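Alpha-fucosidase (Bifidobacterium bifidum, PDB 2EAB) probably hydrolyses terminal 1,2-linked alpha-L-fucose from its glycan substrates, this chain being the catalytic piece of a longer, calcium-binding protein. Local coordinates at residues I692-S697 against V796-I801; P803-A808 against I851-A856. All blocks are in the same frame, centred on the assembly; numbering follows the deposited sequence.

Contact 1 (I692-S697 against V796-I801); sequences ITIDNS and VNYTNI
Tyr798 and Asp695 approach head-on from the two sides of the gap and meet through a single short hydrogen bond, from Tyr798 OH to Asp695 OD2 at 2.6 Å. The backbones stay well apart, Ile694 CA to Asn800 CA being 10.6 Å, so side chains alone bridge the gap. OD2 lies at the edge of the phenol ring, in its plane, and accepts with its syn lone pair; the carboxylate stands nearly upright to the ring, the planes 86° apart. The same oxygen sits beside the ring carbon Tyr798 CE2, at 3.4 Å from OD2. Ser785 OG is a second hydrogen-bond partner of OD2, so two hydroxyls grip it. Beside the bond, the CG2 methyl of Ile694 rests 3.5 Å from Tyr798 OH, the two side chains crossing at about a right angle. With CG1 anti to the backbone N (chi1 -164°), the longer branch of Ile694 leads away and leaves only the methyl at the hydroxyl. The carboxylate is carried on a compact frame: Asp695 N donates to Thr693 OG1 at 3.2 Å, bent to 140°, and Asn696 N to Thr693 O at 3.0 Å. An alanine in place of Asp695 would probably leave the hydroxyls of Tyr798 and Ser785 without their shared acceptor and the loop less firmly held to the tyrosine. The ring of Tyr798 itself packs on Ala848 and Lys850 of strand 847-851. The loop side of the contact is thus a type I beta turn, Thr693 to Asn696, combined with an ST turn and leading directly into helix 697-711, whose N-cap is Asn696; the contact joins the glycoside hydrolase family 95 catalytic domain to the C-terminal domain.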
ATOM      1  N   ILE A 692      -1.236 -20.862  -6.492  1.00  7.54           N
ATOM      2  CA  ILE A 692      -1.686 -21.034  -7.866  1.00  7.57           C
ATOM      3  C   ILE A 692      -0.706 -20.278  -8.747  1.00  7.06           C
ATOM      4  O   ILE A 692      -0.650 -19.046  -8.716  1.00  7.20           O
ATOM      5  CB  ILE A 692      -3.122 -20.489  -8.086  1.00  7.52           C
ATOM      6  CG1 ILE A 692      -4.125 -21.178  -7.151  1.00  7.67           C
ATOM      7  CG2 ILE A 692      -3.530 -20.638  -9.549  1.00  8.27           C
ATOM      8  CD1 ILE A 692      -5.493 -20.492  -7.087  1.00  8.29           C
ATOM      9  N   THR A 693       0.089 -21.022  -9.513  1.00  6.91           N
ATOM     10  CA  THR A 693       1.114 -20.425 -10.355  1.00  7.42           C
ATOM     11  C   THR A 693       1.102 -21.019 -11.754  1.00  7.60           C
ATOM     12  O   THR A 693       0.485 -22.062 -12.006  1.00  7.79           O
ATOM     13  CB  THR A 693       2.529 -20.642  -9.791  1.00  7.34           C
ATOM     14  OG1 THR A 693       2.914 -22.005 -10.004  1.00  7.56           O
ATOM     15  CG2 THR A 693       2.622 -20.302  -8.298  1.00  8.13           C
ATOM     16  N   ILE A 694       1.810 -20.340 -12.648  1.00  7.74           N
ATOM     17  CA  ILE A 694       1.951 -20.761 -14.034  1.00  8.35           C
ATOM     18  C   ILE A 694       2.537 -22.182 -14.152  1.00  8.39           C
ATOM     19  O   ILE A 694       2.315 -22.866 -15.155  1.00  9.19           O
ATOM     20  CB  ILE A 694       2.779 -19.708 -14.834  1.00  8.48           C
ATOM     21  CG1 ILE A 694       2.616 -19.887 -16.348  1.00  9.51           C
ATOM     22  CG2 ILE A 694       4.253 -19.694 -14.400  1.00  8.99           C
ATOM     23  CD1 ILE A 694       1.236 -19.533 -16.877  1.00 11.64           C
ATOM     24  N   ASP A 695       3.253 -22.625 -13.121  1.00  8.38           N
ATOM     25  CA  ASP A 695       3.865 -23.954 -13.116  1.00  8.73           C
ATOM     26  C   ASP A 695       2.900 -25.085 -12.771  1.00  9.37           C
ATOM     27  O   ASP A 695       3.281 -26.255 -12.796  1.00 10.28           O
ATOM     28  CB  ASP A 695       5.072 -23.962 -12.184  1.00  8.41           C
ATOM     29  CG  ASP A 695       6.153 -23.033 -12.660  1.00  7.57           C
ATOM     30  OD1 ASP A 695       7.001 -23.484 -13.457  1.00  7.54           O
ATOM     31  OD2 ASP A 695       6.109 -21.835 -12.293  1.00  7.72           O
ATOM     32  N   ASN A 696       1.659 -24.734 -12.447  1.00 10.04           N
ATOM     33  CA  ASN A 696       0.635 -25.726 -12.151  1.00 10.85           C
ATOM     34  C   ASN A 696      -0.580 -25.459 -13.023  1.00 10.83           C
ATOM     35  O   ASN A 696      -1.472 -24.695 -12.647  1.00 10.49           O
ATOM     36  CB  ASN A 696       0.279 -25.677 -10.661  1.00 11.46           C
ATOM     37  CG  ASN A 696      -0.757 -26.716 -10.251  1.00 12.63           C
ATOM     38  OD1 ASN A 696      -1.466 -27.286 -11.082  1.00 14.30           O
ATOM     39  ND2 ASN A 696      -0.859 -26.951  -8.951  1.00 13.99           N
ATOM     40  N   SER A 697      -0.609 -26.092 -14.192  1.00 11.71           N
ATOM     41  CA  SER A 697      -1.663 -25.845 -15.169  1.00 12.31           C
ATOM     42  C   SER A 697      -3.058 -26.204 -14.674  1.00 12.19           C
ATOM     43  O   SER A 697      -4.019 -25.517 -15.013  1.00 12.18           O
ATOM     44  CB  SER A 697      -1.370 -26.565 -16.478  1.00 12.94           C
ATOM     45  OG  SER A 697      -0.286 -25.939 -17.134  1.00 14.75           O
ATOM     46  N   VAL A 796      13.131 -22.513  -6.573  1.00  6.85           N
ATOM     47  CA  VAL A 796      12.174 -21.706  -5.835  1.00  6.88           C
ATOM     48  C   VAL A 796      12.429 -20.231  -6.105  1.00  6.64           C
ATOM     49  O   VAL A 796      13.579 -19.773  -6.068  1.00  7.02           O
ATOM     50  CB  VAL A 796      12.271 -22.008  -4.323  1.00  7.06           C
ATOM     51  CG1 VAL A 796      11.330 -21.123  -3.523  1.00  7.71           C
ATOM     52  CG2 VAL A 796      11.975 -23.480  -4.047  1.00  8.12           C
ATOM     53  N   ASN A 797      11.352 -19.483  -6.350  1.00  6.65           N
ATOM     54  CA  ASN A 797      11.435 -18.051  -6.614  1.00  6.95           C
ATOM     55  C   ASN A 797      12.329 -17.740  -7.809  1.00  6.63           C
ATOM     56  O   ASN A 797      13.140 -16.818  -7.774  1.00  6.85           O
ATOM     57  CB  ASN A 797      11.865 -17.285  -5.353  1.00  7.26           C
ATOM     58  CG  ASN A 797      10.821 -17.354  -4.257  1.00  7.39           C
ATOM     59  OD1 ASN A 797       9.703 -17.800  -4.494  1.00  8.57           O
ATOM     60  ND2 ASN A 797      11.179 -16.911  -3.059  1.00  8.20           N
ATOM     61  N   TYR A 798      12.168 -18.513  -8.879  1.00  6.39           N
ATOM     62  CA  TYR A 798      12.946 -18.277 -10.086  1.00  6.29           C
ATOM     63  C   TYR A 798      12.555 -16.936 -10.704  1.00  6.55           C
ATOM     64  O   TYR A 798      11.409 -16.474 -10.569  1.00  6.57           O
ATOM     65  CB  TYR A 798      12.795 -19.433 -11.089  1.00  6.69           C
ATOM     66  CG  TYR A 798      11.410 -19.598 -11.683  1.00  6.59           C
ATOM     67  CD1 TYR A 798      11.041 -18.907 -12.836  1.00  6.87           C
ATOM     68  CD2 TYR A 798      10.483 -20.463 -11.113  1.00  7.21           C
ATOM     69  CE1 TYR A 798       9.775 -19.053 -13.398  1.00  7.33           C
ATOM     70  CE2 TYR A 798       9.211 -20.620 -11.668  1.00  7.42           C
ATOM     71  CZ  TYR A 798       8.868 -19.906 -12.804  1.00  7.03           C
ATOM     72  OH  TYR A 798       7.622 -20.034 -13.377  1.00  7.48           O
ATOM     73  N   THR A 799      13.527 -16.308 -11.353  1.00  6.28           N
ATOM     74  CA  THR A 799      13.345 -15.023 -12.006  1.00  6.87           C
ATOM     75  C   THR A 799      12.667 -15.246 -13.348  1.00  6.77           C
ATOM     76  O   THR A 799      13.222 -15.925 -14.213  1.00  7.71           O
ATOM     77  CB  THR A 799      14.708 -14.344 -12.226  1.00  6.90           C
ATOM     78  OG1 THR A 799      15.418 -14.281 -10.986  1.00  7.56           O
ATOM     79  CG2 THR A 799      14.553 -12.945 -12.802  1.00  7.85           C
ATOM     80  N   ASN A 800      11.477 -14.674 -13.523  1.00  6.71           N
ATOM     81  CA  ASN A 800      10.683 -14.877 -14.728  1.00  6.70           C
ATOM     82  C   ASN A 800      10.568 -13.578 -15.511  1.00  6.33           C
ATOM     83  O   ASN A 800       9.853 -12.654 -15.106  1.00  6.21           O
ATOM     84  CB  ASN A 800       9.307 -15.441 -14.361  1.00  6.56           C
ATOM     85  CG  ASN A 800       8.498 -15.864 -15.568  1.00  7.24           C
ATOM     86  OD1 ASN A 800       8.884 -15.611 -16.714  1.00  7.46           O
ATOM     87  ND2 ASN A 800       7.361 -16.508 -15.317  1.00  7.32           N
ATOM     88  N   ILE A 801      11.297 -13.522 -16.622  1.00  6.49           N
ATOM     89  CA  ILE A 801      11.386 -12.346 -17.473  1.00  6.96           C
ATOM     90  C   ILE A 801      10.210 -12.279 -18.449  1.00  6.80           C
ATOM     91  O   ILE A 801       9.947 -13.227 -19.195  1.00  7.07           O
ATOM     92  CB  ILE A 801      12.721 -12.360 -18.269  1.00  7.25           C
ATOM     93  CG1 ILE A 801      13.934 -12.449 -17.329  1.00  7.94           C
ATOM     94  CG2 ILE A 801      12.817 -11.178 -19.231  1.00  7.90           C
ATOM     95  CD1 ILE A 801      14.089 -11.289 -16.350  1.00  8.70           C
TER

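Contact 2 (P803-A808 against I851-A856); sequences PALPDA and ITAGGA
Pro803 and Thr852 bring the two backbones to 5.2 Å between their CA atoms, at the place where the chain has just left two neighbouring parallel strands, 799-801 and 847-851. Both belong to a mixed sheet of the C-terminal domain of this family 95 glycoside hydrolase, and beyond the second strand the chain makes an inverse gamma turn centred on Ala853, marked by a weak bond from Gly854 N to Thr852 O. A stronger one, Gly855 N to Ile851 O at 2.8 Å, ties the ends of the bend together. Gly854 takes phi 147°, where a CB would clash with the carbonyl oxygen of Ala853, and Gly855 also has positive phi, so both positions suit glycine.

Across the contact no hydrogen bond forms; the fit is by van der Waals touch. The CB bond of Pro803 points away, so its CA makes the nearest approach, 3.8 Å from Thr852 CB. The two branches of Thr852 straddle that approach. Its CG2, anti to the backbone N, comes 3.9 Å from Pro803 O, while OG1 is directed by chi1 -66° to the side of its own N and also lies near the proline CA. The polar end of the threonine has its strongest partner elsewhere: OG1 is hydrogen-bonded to Asn800 OD1. Further along, Leu805 is extended with CG anti to its N and also packs on Leu780 of helix 767-780, while Pro806 covers Met779 of that helix and Tyr742 of helix 738-751. Segment 803-808 thus runs between these helices and the turn that follows strand 847-851. On the turn side, one methyl of that leucine, CD2, faces the Ala853 methyl, CD2 to CB 4.4 Å.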
ATOM      1  N   PRO A 803       6.779 -12.247 -18.135  1.00  7.23           N
ATOM      2  CA  PRO A 803       5.790 -13.318 -17.994  1.00  7.27           C
ATOM      3  C   PRO A 803       4.396 -13.000 -18.541  1.00  7.42           C
ATOM      4  O   PRO A 803       3.631 -13.915 -18.815  1.00  7.51           O
ATOM      5  CB  PRO A 803       5.718 -13.517 -16.480  1.00  7.52           C
ATOM      6  CG  PRO A 803       6.043 -12.163 -15.933  1.00  7.34           C
ATOM      7  CD  PRO A 803       7.105 -11.629 -16.837  1.00  7.20           C
ATOM      8  N   ALA A 804       4.064 -11.721 -18.678  1.00  7.54           N
ATOM      9  CA  ALA A 804       2.741 -11.324 -19.161  1.00  7.66           C
ATOM     10  C   ALA A 804       2.850 -10.019 -19.939  1.00  7.66           C
ATOM     11  O   ALA A 804       2.232  -9.004 -19.605  1.00  7.64           O
ATOM     12  CB  ALA A 804       1.741 -11.218 -18.007  1.00  7.59           C
ATOM     13  N   LEU A 805       3.654 -10.071 -20.998  1.00  7.88           N
ATOM     14  CA  LEU A 805       3.918  -8.910 -21.827  1.00  8.42           C
ATOM     15  C   LEU A 805       2.758  -8.690 -22.795  1.00  9.04           C
ATOM     16  O   LEU A 805       2.422  -9.583 -23.573  1.00  8.85           O
ATOM     17  CB  LEU A 805       5.219  -9.104 -22.603  1.00  8.66           C
ATOM     18  CG  LEU A 805       5.613  -7.997 -23.581  1.00  8.97           C
ATOM     19  CD1 LEU A 805       6.028  -6.737 -22.839  1.00 10.57           C
ATOM     20  CD2 LEU A 805       6.725  -8.483 -24.489  1.00 10.53           C
ATOM     21  N   PRO A 806       2.129  -7.503 -22.739  1.00  9.60           N
ATOM     22  CA  PRO A 806       1.026  -7.233 -23.658  1.00 10.17           C
ATOM     23  C   PRO A 806       1.505  -7.083 -25.094  1.00 10.39           C
ATOM     24  O   PRO A 806       2.573  -6.518 -25.335  1.00 10.11           O
ATOM     25  CB  PRO A 806       0.482  -5.881 -23.172  1.00 10.77           C
ATOM     26  CG  PRO A 806       1.057  -5.677 -21.813  1.00 11.00           C
ATOM     27  CD  PRO A 806       2.372  -6.369 -21.831  1.00  9.98           C
ATOM     28  N   ASP A 807       0.705  -7.570 -26.039  1.00 11.22           N
ATOM     29  CA  ASP A 807       0.992  -7.358 -27.458  1.00 12.23           C
ATOM     30  C   ASP A 807       1.025  -5.864 -27.800  1.00 12.33           C
ATOM     31  O   ASP A 807       1.691  -5.459 -28.755  1.00 12.95           O
ATOM     32  CB  ASP A 807      -0.028  -8.086 -28.343  1.00 12.74           C
ATOM     33  CG  ASP A 807       0.047  -9.602 -28.216  1.00 13.77           C
ATOM     34  OD1 ASP A 807       1.052 -10.135 -27.699  1.00 15.17           O
ATOM     35  OD2 ASP A 807      -0.917 -10.273 -28.643  1.00 15.35           O
ATOM     36  N   ALA A 808       0.320  -5.054 -27.008  1.00 12.38           N
ATOM     37  CA  ALA A 808       0.299  -3.599 -27.172  1.00 12.42           C
ATOM     38  C   ALA A 808       1.677  -2.957 -26.980  1.00 12.17           C
ATOM     39  O   ALA A 808       1.933  -1.861 -27.490  1.00 12.76           O
ATOM     40  CB  ALA A 808      -0.713  -2.974 -26.216  1.00 12.83           C
ATOM     41  N   ILE A 851      12.688 -17.082 -19.426  1.00  7.64           N
ATOM     42  CA  ILE A 851      12.405 -15.973 -20.326  1.00  8.05           C
ATOM     43  C   ILE A 851      11.134 -16.350 -21.071  1.00  7.90           C
ATOM     44  O   ILE A 851      11.161 -17.122 -22.034  1.00  8.03           O
ATOM     45  CB  ILE A 851      13.591 -15.648 -21.275  1.00  8.13           C
ATOM     46  CG1 ILE A 851      14.827 -15.258 -20.454  1.00  8.52           C
ATOM     47  CG2 ILE A 851      13.217 -14.517 -22.233  1.00  8.91           C
ATOM     48  CD1 ILE A 851      16.107 -15.091 -21.261  1.00  8.98           C
ATOM     49  N   THR A 852      10.009 -15.845 -20.580  1.00  7.80           N
ATOM     50  CA  THR A 852       8.719 -16.242 -21.124  1.00  8.13           C
ATOM     51  C   THR A 852       8.561 -15.739 -22.557  1.00  8.58           C
ATOM     52  O   THR A 852       8.096 -16.470 -23.435  1.00  9.00           O
ATOM     53  CB  THR A 852       7.575 -15.768 -20.219  1.00  7.65           C
ATOM     54  OG1 THR A 852       7.659 -16.463 -18.972  1.00  8.12           O
ATOM     55  CG2 THR A 852       6.225 -16.060 -20.837  1.00  8.28           C
ATOM     56  N   ALA A 853       8.965 -14.496 -22.785  1.00  8.77           N
ATOM     57  CA  ALA A 853       8.937 -13.909 -24.114  1.00  9.22           C
ATOM     58  C   ALA A 853      10.262 -14.181 -24.831  1.00  9.35           C
ATOM     59  O   ALA A 853      11.111 -13.291 -24.962  1.00  9.99           O
ATOM     60  CB  ALA A 853       8.645 -12.418 -24.025  1.00  9.43           C
ATOM     61  N   GLY A 854      10.438 -15.426 -25.271  1.00  9.45           N
ATOM     62  CA  GLY A 854      11.615 -15.816 -26.048  1.00  9.96           C
ATOM     63  C   GLY A 854      12.104 -17.237 -25.831  1.00 10.02           C
ATOM     64  O   GLY A 854      12.627 -17.856 -26.765  1.00 10.30           O
ATOM     65  N   GLY A 855      11.951 -17.753 -24.612  1.00  9.69           N
ATOM     66  CA  GLY A 855      12.405 -19.101 -24.272  1.00  9.66           C
ATOM     67  C   GLY A 855      13.872 -19.106 -23.900  1.00  9.51           C
ATOM     68  O   GLY A 855      14.741 -18.960 -24.769  1.00  9.42           O
ATOM     69  N   ALA A 856      14.150 -19.301 -22.611  1.00  9.54           N
ATOM     70  CA  ALA A 856      15.510 -19.206 -22.067  1.00  9.96           C
ATOM     71  C   ALA A 856      16.520 -20.139 -22.729  1.00 10.27           C
ATOM     72  O   ALA A 856      17.712 -19.825 -22.777  1.00 10.36           O
ATOM     73  CB  ALA A 856      15.499 -19.434 -20.558  1.00  9.93           C
TER

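Along the chain the two contacts follow in series, with neither nesting nor crossing. Contact 1 closes a mostly helical excursion of 98 residues, bringing the loop before helix 697-711 to segment 796-801. Only after that segment does contact 2 open; its 42 intervening residues are mainly strand and contain no helix, so it closes a loop wholly within the C-terminal domain. The first joins catalytic and C-terminal domains, the second two exits of the mixed sheet. Their centres lie about 13 Å apart, and they meet where Ile801 O, at the end of segment 796-801, probably accepts from Thr852 N at 3.0 Å, with Ile801 also packed against Ile851.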